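PDB 3O0Y: lipoprotein from Colwellia psychrerythraea, which is of unknown function but is a putative lipoprotein whose family is probably related to metallopeptidases. Local coordinates for residues 41-46 with 58-63; 339-344 with 490-495; 134-139 with 197-202. All coordinates share one frame; numbering follows the deposited sequence.

Contact 1: 41-46 with 58-63; sequences SLFKQR and KDIGQV
The side chains of F43 and I60 cross at about a right angle, with the terminal methyl CD1 of I60 pressed against CB of F43 at 3.4 Å. F43 CG is 4.0 Å from the same CD1, which reaches the root of the ring obliquely. The ring itself leads away toward helix 47-53 and F459 and L460 of helix 459-462, so a large aromatic suits this place: its stem meets one neighbour and its ring others. The I60 and K44 side chains run past each other in opposite directions, and CG2 of I60, anti to its backbone N, lies 3.7 Å from K44 CG. The contact joins the last turn of helix 27-44 to the short helix 57-60, after the chain has turned back through helix 47-53 in this largely helical protein. G61 ends that short helix with positive phi (89°), a conformation in which a side chain would jam against the preceding carbonyl oxygen. Beyond it Q62 extends across the lysine at about a right angle, and its NE2 lies 3.2 Å from K44 CD and 3.3 Å from K44 CE. These are contacts with the aliphatic part of the lysine, a long chain that can pack by its methylenes at a partly exposed edge. Beside the apolar pair, the side-chain amide of Q40 is hydrogen-bonded through NE2 to the backbone carbonyl D59 O.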
# COMPACT_ATOMS: atom_id res chain seq x y z
N SER A 41 -5.94 -10.53 -18.34
CA SER A 41 -4.87 -11.49 -18.13
C SER A 41 -4.26 -11.36 -16.73
O SER A 41 -3.94 -12.38 -16.09
CB SER A 41 -3.77 -11.33 -19.15
OG SER A 41 -4.23 -11.85 -20.37
N LEU A 42 -4.05 -10.13 -16.28
CA LEU A 42 -3.48 -9.93 -14.95
C LEU A 42 -4.45 -10.50 -13.93
O LEU A 42 -4.04 -11.27 -13.04
CB LEU A 42 -3.27 -8.43 -14.68
CG LEU A 42 -2.69 -8.08 -13.32
CD1 LEU A 42 -1.34 -8.78 -13.02
CD2 LEU A 42 -2.67 -6.53 -13.15
N PHE A 43 -5.71 -10.07 -14.01
CA PHE A 43 -6.66 -10.49 -12.99
C PHE A 43 -7.06 -11.98 -13.01
O PHE A 43 -7.35 -12.53 -11.96
CB PHE A 43 -7.88 -9.63 -13.00
CG PHE A 43 -7.68 -8.32 -12.35
CD1 PHE A 43 -7.66 -7.15 -13.08
CD2 PHE A 43 -7.47 -8.26 -10.97
CE1 PHE A 43 -7.47 -5.92 -12.44
CE2 PHE A 43 -7.36 -7.07 -10.33
CZ PHE A 43 -7.34 -5.89 -11.06
N LYS A 44 -7.07 -12.61 -14.18
CA LYS A 44 -7.24 -14.08 -14.20
C LYS A 44 -6.17 -14.80 -13.40
O LYS A 44 -6.42 -15.85 -12.83
CB LYS A 44 -7.14 -14.63 -15.63
CG LYS A 44 -8.23 -14.35 -16.60
CD LYS A 44 -7.64 -14.77 -18.06
CE LYS A 44 -8.32 -14.06 -19.28
NZ LYS A 44 -7.41 -13.70 -20.47
N GLN A 45 -4.96 -14.27 -13.43
CA GLN A 45 -3.82 -14.85 -12.72
C GLN A 45 -3.63 -14.30 -11.31
O GLN A 45 -2.71 -14.70 -10.57
CB GLN A 45 -2.58 -14.65 -13.56
CG GLN A 45 -2.73 -15.37 -14.88
CD GLN A 45 -1.57 -15.22 -15.78
OE1 GLN A 45 -1.67 -14.52 -16.81
NE2 GLN A 45 -0.49 -15.88 -15.46
N ARG A 46 -4.47 -13.32 -10.95
CA ARG A 46 -4.45 -12.70 -9.63
C ARG A 46 -5.88 -12.60 -9.15
O ARG A 46 -6.41 -11.50 -8.86
CB ARG A 46 -3.77 -11.32 -9.66
CG ARG A 46 -2.31 -11.38 -9.95
CD ARG A 46 -1.52 -11.93 -8.80
NE ARG A 46 -0.08 -11.91 -8.99
CZ ARG A 46 0.63 -12.92 -9.50
NH1 ARG A 46 0.04 -14.00 -10.00
NH2 ARG A 46 1.95 -12.83 -9.57
N LYS A 58 -18.21 -10.38 -15.87
CA LYS A 58 -18.42 -9.16 -16.72
C LYS A 58 -17.11 -8.36 -16.91
O LYS A 58 -16.85 -7.80 -17.99
CB LYS A 58 -19.51 -8.24 -16.13
CG LYS A 58 -19.02 -7.26 -15.02
CD LYS A 58 -20.19 -6.57 -14.21
CE LYS A 58 -19.65 -5.45 -13.24
NZ LYS A 58 -18.68 -5.88 -12.13
N ASP A 59 -16.27 -8.36 -15.89
CA ASP A 59 -14.99 -7.59 -15.91
C ASP A 59 -13.82 -8.37 -16.52
O ASP A 59 -12.99 -7.80 -17.22
CB ASP A 59 -14.64 -7.16 -14.47
CG ASP A 59 -15.79 -6.46 -13.77
OD1 ASP A 59 -16.13 -5.33 -14.19
OD2 ASP A 59 -16.35 -7.00 -12.77
N ILE A 60 -13.74 -9.67 -16.24
CA ILE A 60 -12.57 -10.50 -16.48
C ILE A 60 -12.71 -11.37 -17.73
O ILE A 60 -11.71 -11.80 -18.30
CB ILE A 60 -12.25 -11.38 -15.26
CG1 ILE A 60 -12.06 -10.52 -13.99
CG2 ILE A 60 -10.97 -12.23 -15.45
CD1 ILE A 60 -11.09 -9.38 -14.17
N GLY A 61 -13.96 -11.65 -18.14
CA GLY A 61 -14.25 -12.51 -19.28
C GLY A 61 -14.38 -13.98 -18.89
O GLY A 61 -14.58 -14.86 -19.72
N GLN A 62 -14.27 -14.27 -17.60
CA GLN A 62 -14.49 -15.62 -17.11
C GLN A 62 -14.71 -15.56 -15.59
O GLN A 62 -14.35 -14.59 -14.95
CB GLN A 62 -13.31 -16.54 -17.44
CG GLN A 62 -12.05 -16.24 -16.65
CD GLN A 62 -10.83 -16.95 -17.22
OE1 GLN A 62 -10.33 -17.90 -16.63
NE2 GLN A 62 -10.33 -16.48 -18.38
N VAL A 63 -15.26 -16.62 -15.03
CA VAL A 63 -15.58 -16.64 -13.58
C VAL A 63 -14.29 -16.91 -12.85
O VAL A 63 -13.53 -17.82 -13.22
CB VAL A 63 -16.59 -17.75 -13.24
CG1 VAL A 63 -16.81 -17.85 -11.71
CG2 VAL A 63 -17.91 -17.47 -13.94

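Contact 2: 339-344 with 490-495; sequences VALNEE and DPFGDL
L341, in the last turn of helix 334-342, extends both of its methyls toward the start of helix 491-515, meeting F492 and, more distantly, L495. With CG anti to the carbonyl carbon (chi1 -71°), its fork is carried across the F492 side chain at about a right angle. CD2 comes to 3.8 Å from F492 CE1 and CD1 to 4.0 Å from F492 CD1, so both methyls approach the CD1-CE1 bond of F492 obliquely, from one side of the ring plane. L341 CD1 also reaches L495 CD1 at 4.4 Å, one turn on in the partner helix. A branched leucine suits this place because its fork sets two methyls against the same ring bond, while CD1 also reaches toward L495; L324 of helix 302-326 touches both leucines. An alanine here is likely to leave that side of the F492 ring and the tip of L495 without their apolar neighbour, opening a gap between the helices. Farther along, E344 receives R346 in a salt bridge and Y329 OH in a hydrogen bond. R346 also makes a cation-pi contact with F492, linking the charged end of the segment to the ring. On the partner side, D490 OD1 accepts from G493 N at 3.0 Å, met from well above the carboxylate plane, while D490 OD2 pairs with K433. The glycine suits the cap, as a CB there would run into D490 OD2. The arrangement is apolar helix-helix packing, the end of helix 334-342 against the first turn of helix 491-515, whose start is marked by an aspartate N-cap with P491 as the first helical residue.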
# COMPACT_ATOMS: atom_id res chain seq x y z
N VAL A 339 9.12 12.42 22.33
CA VAL A 339 8.98 11.30 23.31
C VAL A 339 8.41 11.75 24.63
O VAL A 339 7.51 11.12 25.17
CB VAL A 339 10.33 10.62 23.49
CG1 VAL A 339 10.26 9.72 24.70
CG2 VAL A 339 10.73 9.88 22.21
N ALA A 340 8.89 12.90 25.14
CA ALA A 340 8.41 13.47 26.37
C ALA A 340 6.92 13.84 26.26
O ALA A 340 6.15 13.53 27.16
CB ALA A 340 9.22 14.79 26.74
N LEU A 341 6.52 14.41 25.14
CA LEU A 341 5.14 14.78 25.00
C LEU A 341 4.28 13.52 25.01
O LEU A 341 3.19 13.55 25.49
CB LEU A 341 4.89 15.57 23.72
CG LEU A 341 5.45 17.01 23.67
CD1 LEU A 341 5.47 17.57 22.23
CD2 LEU A 341 4.73 17.94 24.62
N ASN A 342 4.73 12.44 24.37
CA ASN A 342 3.94 11.23 24.28
C ASN A 342 3.69 10.63 25.69
O ASN A 342 2.79 9.82 25.84
CB ASN A 342 4.69 10.29 23.40
CG ASN A 342 3.83 9.26 22.64
OD1 ASN A 342 2.84 8.72 23.15
ND2 ASN A 342 4.35 8.88 21.47
N GLU A 343 4.41 11.08 26.73
CA GLU A 343 4.20 10.60 28.09
C GLU A 343 3.18 11.39 28.86
O GLU A 343 2.70 10.93 29.91
CB GLU A 343 5.50 10.57 28.87
CG GLU A 343 6.66 9.96 28.12
CD GLU A 343 6.80 8.49 28.27
OE1 GLU A 343 5.80 7.87 28.76
OE2 GLU A 343 7.93 7.97 27.88
N GLU A 344 2.73 12.55 28.33
CA GLU A 344 1.88 13.37 29.13
C GLU A 344 0.43 12.99 29.08
O GLU A 344 -0.09 12.65 28.01
CB GLU A 344 2.01 14.85 28.70
CG GLU A 344 3.45 15.37 28.86
CD GLU A 344 3.66 16.81 28.38
OE1 GLU A 344 2.66 17.44 27.90
OE2 GLU A 344 4.86 17.28 28.48
N ASP A 490 -4.06 24.62 17.55
CA ASP A 490 -3.63 23.24 17.76
C ASP A 490 -2.16 23.00 17.47
O ASP A 490 -1.80 22.25 16.55
CB ASP A 490 -4.54 22.25 17.03
CG ASP A 490 -4.27 20.77 17.38
OD1 ASP A 490 -3.58 20.44 18.37
OD2 ASP A 490 -4.80 19.91 16.64
N PRO A 491 -1.29 23.65 18.25
CA PRO A 491 0.15 23.53 17.98
C PRO A 491 0.71 22.14 18.16
O PRO A 491 1.61 21.73 17.39
CB PRO A 491 0.80 24.48 19.03
CG PRO A 491 -0.26 24.68 20.08
CD PRO A 491 -1.56 24.62 19.34
N PHE A 492 0.17 21.37 19.07
CA PHE A 492 0.68 19.99 19.23
C PHE A 492 0.24 19.08 18.11
O PHE A 492 1.05 18.26 17.66
CB PHE A 492 0.39 19.45 20.62
CG PHE A 492 1.07 20.25 21.71
CD1 PHE A 492 2.39 20.13 21.94
CD2 PHE A 492 0.36 21.17 22.45
CE1 PHE A 492 3.03 20.85 22.95
CE2 PHE A 492 1.00 21.93 23.44
CZ PHE A 492 2.34 21.78 23.67
N GLY A 493 -0.99 19.22 17.62
CA GLY A 493 -1.38 18.48 16.41
C GLY A 493 -0.53 18.83 15.22
O GLY A 493 -0.20 18.00 14.40
N ASP A 494 -0.15 20.11 15.11
CA ASP A 494 0.75 20.55 14.06
C ASP A 494 2.08 19.87 14.18
O ASP A 494 2.64 19.39 13.21
CB ASP A 494 0.90 22.08 14.11
CG ASP A 494 1.54 22.66 12.88
OD1 ASP A 494 1.42 22.08 11.77
OD2 ASP A 494 2.15 23.79 13.01
N LEU A 495 2.60 19.78 15.37
CA LEU A 495 3.81 18.97 15.58
C LEU A 495 3.67 17.53 15.21
O LEU A 495 4.63 16.94 14.66
CB LEU A 495 4.29 19.10 17.03
CG LEU A 495 4.93 20.41 17.49
CD1 LEU A 495 5.06 20.52 19.03
CD2 LEU A 495 6.35 20.56 16.82

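Contact 3: 134-139 with 197-202; sequences SPFIVN and KVTLQG
T199 meets N139 through a methyl, its CG2 lying 3.9 Å from N139 CB, where the loop between strand 126-128 and helix 144-154 passes the first turn of helix 197-210. The loop is shaped by an Asx turn: N139 OD1 accepts from I141 N, and from N142 N as well. T199 suits the junction because its two branches do different work. CG2, anti to the backbone N, faces the loop, while OG1 is hydrogen-bonded to S196 OG, just before the helix. The same methyl approaches the F136 ring obliquely, more loosely, at 4.4 Å from CD2. That ring has P135 CB 3.9 Å above its plane, over the centre, and I278 and P195 also touch it. The loop side is buried among other elements, V138 touching I181 and V261 of neighbouring helices. The helix is different on its other side: Q201 is exposed and V198 partly so, and neither meets the loop. N139 itself is buried, and its amide is used at both ends, ND2 giving an almost straight bond (164°) to F136 O at 2.9 Å in the carbonyl plane.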
# COMPACT_ATOMS: atom_id res chain seq x y z
N SER A 134 8.21 -7.71 -6.72
CA SER A 134 8.48 -7.73 -5.31
C SER A 134 9.51 -8.85 -5.07
O SER A 134 9.33 -9.90 -5.57
CB SER A 134 7.20 -8.01 -4.58
OG SER A 134 6.25 -6.98 -4.82
N PRO A 135 10.53 -8.60 -4.25
CA PRO A 135 11.72 -9.51 -4.31
C PRO A 135 11.60 -10.81 -3.57
O PRO A 135 12.32 -11.78 -3.93
CB PRO A 135 12.82 -8.65 -3.69
CG PRO A 135 12.13 -7.65 -2.81
CD PRO A 135 10.84 -7.34 -3.52
N PHE A 136 10.79 -10.89 -2.52
CA PHE A 136 10.78 -12.08 -1.62
C PHE A 136 9.37 -12.66 -1.52
O PHE A 136 8.47 -12.06 -0.88
CB PHE A 136 11.33 -11.70 -0.28
CG PHE A 136 12.72 -11.08 -0.35
CD1 PHE A 136 13.77 -11.73 -0.98
CD2 PHE A 136 12.95 -9.82 0.16
CE1 PHE A 136 15.00 -11.12 -1.09
CE2 PHE A 136 14.21 -9.21 0.04
CZ PHE A 136 15.23 -9.87 -0.59
N ILE A 137 9.16 -13.78 -2.23
CA ILE A 137 7.80 -14.34 -2.34
C ILE A 137 7.26 -14.72 -0.97
O ILE A 137 6.06 -14.63 -0.74
CB ILE A 137 7.71 -15.44 -3.40
CG1 ILE A 137 6.28 -15.79 -3.72
CG2 ILE A 137 8.62 -16.70 -2.95
CD1 ILE A 137 6.10 -16.64 -4.99
N VAL A 138 8.14 -15.15 -0.06
CA VAL A 138 7.78 -15.38 1.32
C VAL A 138 8.59 -14.39 2.17
O VAL A 138 9.80 -14.31 2.12
CB VAL A 138 8.09 -16.83 1.75
CG1 VAL A 138 7.80 -17.03 3.28
CG2 VAL A 138 7.35 -17.88 0.82
N ASN A 139 7.87 -13.57 2.93
CA ASN A 139 8.46 -12.54 3.74
C ASN A 139 7.53 -12.28 4.95
O ASN A 139 6.55 -12.97 5.13
CB ASN A 139 8.75 -11.28 2.91
CG ASN A 139 7.50 -10.53 2.47
OD1 ASN A 139 6.80 -9.98 3.32
ND2 ASN A 139 7.20 -10.51 1.18
N LYS A 197 18.51 -13.10 6.62
CA LYS A 197 18.11 -13.95 7.76
C LYS A 197 16.95 -13.34 8.54
O LYS A 197 15.99 -14.01 8.84
CB LYS A 197 19.29 -14.19 8.71
CG LYS A 197 20.36 -15.14 8.11
CD LYS A 197 21.53 -15.45 9.09
CE LYS A 197 22.72 -16.18 8.41
NZ LYS A 197 22.36 -17.53 7.76
N VAL A 198 17.03 -12.04 8.79
CA VAL A 198 15.99 -11.30 9.50
C VAL A 198 14.63 -11.42 8.79
O VAL A 198 13.57 -11.61 9.45
CB VAL A 198 16.46 -9.86 9.77
CG1 VAL A 198 15.25 -8.93 10.13
CG2 VAL A 198 17.49 -9.79 10.91
N THR A 199 14.63 -11.26 7.47
CA THR A 199 13.38 -11.30 6.69
C THR A 199 12.82 -12.71 6.71
O THR A 199 11.65 -12.89 6.99
CB THR A 199 13.60 -10.86 5.24
OG1 THR A 199 14.10 -9.52 5.24
CG2 THR A 199 12.29 -10.97 4.40
N LEU A 200 13.67 -13.70 6.48
CA LEU A 200 13.25 -15.07 6.54
C LEU A 200 12.75 -15.50 7.93
O LEU A 200 11.77 -16.25 8.04
CB LEU A 200 14.35 -15.98 6.00
CG LEU A 200 14.00 -17.33 5.42
CD1 LEU A 200 12.88 -17.30 4.37
CD2 LEU A 200 15.26 -17.93 4.82
N GLN A 201 13.42 -15.06 8.99
CA GLN A 201 13.02 -15.38 10.35
C GLN A 201 11.66 -14.77 10.63
O GLN A 201 10.84 -15.36 11.33
CB GLN A 201 14.03 -14.85 11.36
CG GLN A 201 15.37 -15.57 11.34
CD GLN A 201 16.46 -14.92 12.19
OE1 GLN A 201 16.59 -13.67 12.24
NE2 GLN A 201 17.28 -15.76 12.83
N GLY A 202 11.42 -13.55 10.11
CA GLY A 202 10.14 -12.93 10.34
C GLY A 202 9.02 -13.67 9.59
O GLY A 202 7.91 -13.89 10.16

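Overall arrangement
All three contacts are made mainly by apolar atoms, without a hydrogen bond between the segments, but they share no helix and differ in depth. Contact 3 is buried, its centre nearest the centre of the chain, about 17 Å away, and alone sets an irregular loop against a helix, 197-210. Contacts 1 and 2 each join the end of one helix to a short or starting helix, 27-44 with 57-60 and 334-342 with 491-515, on opposite sides of the chain's centre, their own centres about 48 Å apart. Contact 1 is partly exposed and edged by a glutamine amide on lysine methylenes, whereas contact 2 has a buried apolar meeting with charged residues beside it.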